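Local structure of hypothetical protein TM1553 (Thermotoga maritima, 1VRM) at residues Y19-I32 with R42-T56. The protein belongs to the ApbE family, whose characterised members include flavin transferases, and so probably binds FAD and may attach FMN covalently to partner flavoproteins. Sequence-based numbering, arbitrary orientation. Where two conformers were deposited one is given.
Sequences YELRDFALGTSVRI and RTIAEAILEDMKRIT
T56 OG1 stands between two partners and joins the tip of the hairpin 19-32 to the helix 42-56. It accepts the backbone N-H of L26, with L26 N 2.8 Å from T56 OG1, and gives its own proton to M52 O one turn back, a carbonyl that also takes the helical bond from T56 N on its opposite face. The hydroxyl's rotation is thereby fixed, and the type I' turn from A25 to T28 is tied to the helix. A second, less certain link, described for one of K53's two conformers, is a long salt bridge, D23 OD1 to K53 NZ 3.7 Å, which a water closes by donating to D23 OD1 and accepting from K53 NZ. D23 OD1 meanwhile accepts the N-H of F24 through its anti lone pair.

Between these bonds and the far end the contact is apolar. I32 CD1 rests 3.8 Å from I48 CG2 and also meets L49 CB, while V30 and selenomethionine M52 run past each other in opposite directions, V30 CB 4.0 Å from the selenium, M52 SE. L21 CD2 lies against A45 and L49.

At the open end of the hairpin, Y19 has CG anti to the backbone N (chi1 171°), which brings its ring against the helix's first turn. R42 CG sits 3.5 Å from the centroid of the Y19 ring in a CH-pi contact, its guanidinium plane tilted only 14° from the ring, and A45 CB meets the ring edge. With a serine at Y19, the aliphatic chain of R42 would probably lose the surface it lies on and be freer to turn.

A174 and L171 of helix 166-181 touch I48 and M52, extending this layered alpha/beta packing, which illustrates how a helix covers an antiparallel beta-hairpin: an apolar stripe between them, polar links at the turn.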
loop_
_atom_site.group_PDB
_atom_site.type_symbol
_atom_site.label_atom_id
_atom_site.label_comp_id
_atom_site.label_asym_id
_atom_site.label_seq_id
_atom_site.Cartn_x
_atom_site.Cartn_y
_atom_site.Cartn_z
ATOM N N TYR A 19 -4.934 10.877 22.465
ATOM C CA TYR A 19 -4.924 9.488 22.873
ATOM C C TYR A 19 -4.263 8.663 21.797
ATOM O O TYR A 19 -4.528 8.870 20.598
ATOM C CB TYR A 19 -6.343 9.028 23.020
ATOM C CG TYR A 19 -6.516 7.537 23.229
ATOM C CD1 TYR A 19 -6.138 6.928 24.417
ATOM C CD2 TYR A 19 -7.042 6.770 22.253
ATOM C CE1 TYR A 19 -6.301 5.562 24.599
ATOM C CE2 TYR A 19 -7.247 5.434 22.402
ATOM C CZ TYR A 19 -6.847 4.810 23.581
ATOM O OH TYR A 19 -7.063 3.460 23.776
ATOM N N GLU A 20 -3.481 7.673 22.220
ATOM C CA GLU A 20 -2.837 6.742 21.289
ATOM C C GLU A 20 -3.255 5.287 21.539
ATOM O O GLU A 20 -3.328 4.836 22.688
ATOM C CB GLU A 20 -1.325 6.896 21.417
ATOM C CG GLU A 20 -0.512 6.029 20.544
ATOM C CD GLU A 20 0.920 6.627 20.400
ATOM O OE1 GLU A 20 1.141 7.758 20.849
ATOM O OE2 GLU A 20 1.779 5.973 19.809
ATOM N N LEU A 21 -3.613 4.591 20.463
ATOM C CA LEU A 21 -3.953 3.184 20.469
ATOM C C LEU A 21 -3.001 2.511 19.464
ATOM O O LEU A 21 -2.999 2.905 18.280
ATOM C CB LEU A 21 -5.379 2.957 20.054
ATOM C CG LEU A 21 -6.024 1.558 20.073
ATOM C CD1 LEU A 21 -5.964 0.942 21.468
ATOM C CD2 LEU A 21 -7.448 1.615 19.620
ATOM N N ARG A 22 -2.197 1.540 19.920
ATOM C CA ARG A 22 -1.321 0.746 19.043
ATOM C C ARG A 22 -1.740 -0.680 19.033
ATOM O O ARG A 22 -2.074 -1.216 20.074
ATOM C CB ARG A 22 0.119 0.820 19.438
ATOM C CG ARG A 22 0.686 2.183 19.326
ATOM C CD ARG A 22 2.136 2.152 19.381
ATOM N NE ARG A 22 2.666 3.410 19.823
ATOM C CZ ARG A 22 3.943 3.777 19.732
ATOM N NH1 ARG A 22 4.839 2.969 19.189
ATOM N NH2 ARG A 22 4.300 4.960 20.210
ATOM N N ASP A 23 -1.690 -1.325 17.870
ATOM C CA ASP A 23 -2.077 -2.739 17.744
ATOM C C ASP A 23 -1.458 -3.249 16.424
ATOM O O ASP A 23 -0.579 -2.584 15.845
ATOM C CB ASP A 23 -3.604 -2.910 17.769
ATOM C CG ASP A 23 -4.051 -4.296 18.343
ATOM O OD1 ASP A 23 -3.490 -5.369 17.957
ATOM O OD2 ASP A 23 -4.975 -4.311 19.181
ATOM N N PHE A 24 -1.926 -4.423 15.995
ATOM C CA PHE A 24 -1.446 -5.086 14.811
ATOM C C PHE A 24 -2.673 -5.315 13.924
ATOM O O PHE A 24 -3.706 -5.871 14.360
ATOM C CB PHE A 24 -0.710 -6.368 15.207
ATOM C CG PHE A 24 0.519 -6.084 16.007
ATOM C CD1 PHE A 24 1.685 -5.810 15.396
ATOM C CD2 PHE A 24 0.474 -6.017 17.379
ATOM C CE1 PHE A 24 2.857 -5.510 16.110
ATOM C CE2 PHE A 24 1.643 -5.693 18.118
ATOM C CZ PHE A 24 2.821 -5.428 17.466
ATOM N N ALA A 25 -2.550 -4.872 12.674
ATOM C CA ALA A 25 -3.587 -5.083 11.682
ATOM C C ALA A 25 -2.909 -4.866 10.346
ATOM O O ALA A 25 -1.832 -4.274 10.306
ATOM C CB ALA A 25 -4.746 -4.096 11.883
ATOM N N LEU A 26 -3.593 -5.220 9.266
ATOM C CA LEU A 26 -3.159 -4.929 7.901
ATOM C C LEU A 26 -1.764 -5.503 7.638
ATOM O O LEU A 26 -0.965 -4.957 6.869
ATOM C CB LEU A 26 -3.224 -3.424 7.668
ATOM C CG LEU A 26 -4.589 -2.728 7.860
ATOM C CD1 LEU A 26 -4.446 -1.249 8.008
ATOM C CD2 LEU A 26 -5.486 -3.102 6.660
ATOM N N GLY A 27 -1.482 -6.627 8.304
ATOM C CA GLY A 27 -0.207 -7.281 8.235
ATOM C C GLY A 27 0.992 -6.540 8.802
ATOM O O GLY A 27 2.125 -6.903 8.505
ATOM N N THR A 28 0.745 -5.567 9.665
ATOM C CA THR A 28 1.779 -4.702 10.156
ATOM C C THR A 28 1.377 -4.196 11.540
ATOM O O THR A 28 0.458 -4.743 12.176
ATOM C CB THR A 28 2.035 -3.556 9.117
ATOM O OG1 THR A 28 3.244 -2.830 9.416
ATOM C CG2 THR A 28 0.830 -2.592 8.959
ATOM N N SER A 29 2.112 -3.209 12.029
ATOM C CA SER A 29 1.747 -2.517 13.244
ATOM C C SER A 29 0.992 -1.254 12.832
ATOM O O SER A 29 1.294 -0.654 11.791
ATOM C CB SER A 29 2.979 -2.180 14.085
ATOM O OG SER A 29 3.904 -1.527 13.275
ATOM N N VAL A 30 0.017 -0.861 13.649
ATOM C CA VAL A 30 -0.796 0.329 13.435
ATOM C C VAL A 30 -0.764 1.207 14.670
ATOM O O VAL A 30 -0.576 0.709 15.786
ATOM C CB VAL A 30 -2.245 -0.004 13.022
ATOM C CG1 VAL A 30 -2.259 -0.892 11.783
ATOM C CG2 VAL A 30 -3.004 -0.679 14.122
ATOM N N ARG A 31 -0.941 2.506 14.468
ATOM C CA ARG A 31 -0.943 3.489 15.528
ATOM C C ARG A 31 -2.033 4.490 15.203
ATOM O O ARG A 31 -2.119 5.006 14.064
ATOM C CB ARG A 31 0.426 4.122 15.622
ATOM C CG ARG A 31 0.591 5.190 16.628
ATOM C CD ARG A 31 2.024 5.632 16.459
ATOM N NE ARG A 31 2.361 6.597 17.450
ATOM C CZ ARG A 31 3.382 7.421 17.359
ATOM N NH1 ARG A 31 4.156 7.415 16.279
ATOM N NH2 ARG A 31 3.595 8.269 18.354
ATOM N N ILE A 32 -2.894 4.750 16.158
ATOM C CA ILE A 32 -4.016 5.624 15.939
ATOM C C ILE A 32 -3.888 6.743 16.985
ATOM O O ILE A 32 -3.831 6.446 18.162
ATOM C CB ILE A 32 -5.322 4.855 16.142
ATOM C CG1 ILE A 32 -5.475 3.671 15.163
ATOM C CG2 ILE A 32 -6.526 5.795 16.027
ATOM C CD1 ILE A 32 -6.335 2.557 15.703
ATOM N N ARG A 42 -10.960 7.639 22.808
ATOM C CA ARG A 42 -10.819 6.166 22.889
ATOM C C ARG A 42 -11.894 5.456 22.077
ATOM O O ARG A 42 -11.637 4.397 21.515
ATOM C CB ARG A 42 -10.862 5.686 24.336
ATOM C CG ARG A 42 -9.754 6.322 25.113
ATOM C CD ARG A 42 -9.266 5.452 26.292
ATOM N NE ARG A 42 -8.447 6.271 27.163
ATOM C CZ ARG A 42 -7.753 5.804 28.198
ATOM N NH1 ARG A 42 -7.772 4.517 28.506
ATOM N NH2 ARG A 42 -7.034 6.639 28.940
ATOM N N THR A 43 -13.077 6.045 22.015
ATOM C CA THR A 43 -14.184 5.541 21.188
ATOM C C THR A 43 -13.846 5.664 19.686
ATOM O O THR A 43 -13.982 4.718 18.922
ATOM C CB THR A 43 -15.512 6.275 21.462
ATOM O OG1 THR A 43 -15.930 6.042 22.824
ATOM C CG2 THR A 43 -16.637 5.834 20.508
ATOM N N ILE A 44 -13.404 6.848 19.275
ATOM C CA ILE A 44 -12.993 7.035 17.875
ATOM C C ILE A 44 -11.868 6.060 17.508
ATOM O O ILE A 44 -11.933 5.353 16.505
ATOM C CB ILE A 44 -12.526 8.478 17.609
ATOM C CG1 ILE A 44 -13.647 9.473 17.983
ATOM C CG2 ILE A 44 -12.021 8.622 16.174
ATOM C CD1 ILE A 44 -13.321 10.922 17.868
ATOM N N ALA A 45 -10.825 5.938 18.326
ATOM C CA ALA A 45 -9.744 5.007 18.057
ATOM C C ALA A 45 -10.198 3.549 17.972
ATOM O O ALA A 45 -9.724 2.779 17.142
ATOM C CB ALA A 45 -8.641 5.187 19.078
ATOM N N GLU A 46 -11.062 3.133 18.898
ATOM C CA GLU A 46 -11.593 1.761 18.883
ATOM C C GLU A 46 -12.340 1.479 17.567
ATOM O O GLU A 46 -12.139 0.419 16.971
ATOM C CB GLU A 46 -12.528 1.525 20.064
ATOM C CG GLU A 46 -13.295 0.169 20.061
ATOM C CD GLU A 46 -12.450 -1.112 19.981
ATOM O OE1 GLU A 46 -11.309 -1.133 20.526
ATOM O OE2 GLU A 46 -12.985 -2.145 19.419
ATOM N N ALA A 47 -13.166 2.412 17.151
ATOM C CA ALA A 47 -13.913 2.310 15.871
ATOM C C ALA A 47 -12.951 2.129 14.711
ATOM O O ALA A 47 -13.178 1.301 13.820
ATOM C CB ALA A 47 -14.717 3.516 15.629
ATOM N N ILE A 48 -11.915 2.946 14.714
ATOM C CA ILE A 48 -10.907 2.900 13.650
ATOM C C ILE A 48 -10.177 1.547 13.633
ATOM O O ILE A 48 -10.041 0.895 12.600
ATOM C CB ILE A 48 -9.899 4.042 13.806
ATOM C CG1 ILE A 48 -10.523 5.366 13.435
ATOM C CG2 ILE A 48 -8.667 3.748 12.944
ATOM C CD1 ILE A 48 -9.708 6.561 13.783
ATOM N N LEU A 49 -9.755 1.063 14.792
ATOM C CA LEU A 49 -9.081 -0.222 14.865
ATOM C C LEU A 49 -9.979 -1.341 14.385
ATOM O O LEU A 49 -9.553 -2.265 13.640
ATOM C CB LEU A 49 -8.628 -0.513 16.289
ATOM C CG LEU A 49 -7.790 -1.806 16.388
ATOM C CD1 LEU A 49 -6.529 -1.858 15.499
ATOM C CD2 LEU A 49 -7.456 -2.027 17.883
ATOM N N GLU A 50 -11.248 -1.266 14.776
ATOM C CA GLU A 50 -12.196 -2.315 14.309
ATOM C C GLU A 50 -12.259 -2.319 12.781
ATOM O O GLU A 50 -12.246 -3.386 12.161
ATOM C CB GLU A 50 -13.579 -2.089 14.876
ATOM C CG GLU A 50 -13.616 -2.288 16.386
ATOM C CD GLU A 50 -15.013 -1.970 16.971
ATOM O OE1 GLU A 50 -15.964 -1.680 16.209
ATOM O OE2 GLU A 50 -15.101 -1.996 18.211
ATOM N N ASP A 51 -12.331 -1.144 12.176
ATOM C CA ASP A 51 -12.390 -1.089 10.686
ATOM C C ASP A 51 -11.095 -1.614 10.052
ATOM O O ASP A 51 -11.117 -2.317 9.034
ATOM C CB ASP A 51 -12.690 0.307 10.228
ATOM C CG ASP A 51 -13.151 0.356 8.803
ATOM O OD1 ASP A 51 -14.154 -0.321 8.520
ATOM O OD2 ASP A 51 -12.524 1.086 7.973
HETATM N N MSE A 52 -9.964 -1.259 10.641
HETATM C CA MSE A 52 -8.667 -1.726 10.109
HETATM C C MSE A 52 -8.590 -3.249 10.147
HETATM O O MSE A 52 -8.129 -3.892 9.181
HETATM C CB MSE A 52 -7.488 -1.096 10.851
HETATM C CG MSE A 52 -7.398 0.332 10.556
HETATM SE SE MSE A 52 -5.916 1.078 11.725
HETATM C CE MSE A 52 -4.869 1.978 10.266
ATOM N N LYS A 53 -9.044 -3.829 11.254
ATOM C CA LYS A 53 -9.085 -5.285 11.372
ATOM C C LYS A 53 -10.095 -5.896 10.409
ATOM O O LYS A 53 -9.807 -6.918 9.763
ATOM C CB LYS A 53 -9.351 -5.715 12.804
ATOM C CG LYS A 53 -8.203 -5.355 13.745
ATOM C CD LYS A 53 -8.531 -5.710 15.173
ATOM C CE LYS A 53 -7.290 -5.576 16.042
ATOM N NZ LYS A 53 -6.086 -6.151 15.387
ATOM N N ARG A 54 -11.246 -5.274 10.268
ATOM C CA ARG A 54 -12.267 -5.741 9.345
ATOM C C ARG A 54 -11.706 -5.852 7.906
ATOM O O ARG A 54 -11.852 -6.853 7.229
ATOM C CB ARG A 54 -13.436 -4.784 9.352
ATOM C CG ARG A 54 -14.558 -5.158 8.399
ATOM C CD ARG A 54 -15.628 -4.102 8.348
ATOM N NE ARG A 54 -15.142 -2.898 7.717
ATOM C CZ ARG A 54 -15.061 -2.756 6.397
ATOM N NH1 ARG A 54 -15.489 -3.741 5.593
ATOM N NH2 ARG A 54 -14.583 -1.640 5.887
ATOM N N ILE A 55 -11.058 -4.796 7.466
ATOM C CA ILE A 55 -10.439 -4.714 6.130
ATOM C C ILE A 55 -9.328 -5.785 6.024
ATOM O O ILE A 55 -9.143 -6.417 4.985
ATOM C CB ILE A 55 -9.882 -3.282 5.877
ATOM C CG1 ILE A 55 -11.059 -2.353 5.745
ATOM C CG2 ILE A 55 -8.876 -3.283 4.737
ATOM C CD1 ILE A 55 -10.653 -0.927 5.816
ATOM N N THR A 56 -8.574 -5.987 7.109
ATOM C CA THR A 56 -7.509 -6.991 7.136
ATOM C C THR A 56 -8.034 -8.373 6.716
ATOM O O THR A 56 -7.403 -9.063 5.908
ATOM C CB THR A 56 -6.838 -7.105 8.523
ATOM O OG1 THR A 56 -6.257 -5.842 8.881
ATOM C CG2 THR A 56 -5.717 -8.117 8.502
HETATM O O HOH W 1 -4.210 -7.628 16.476
#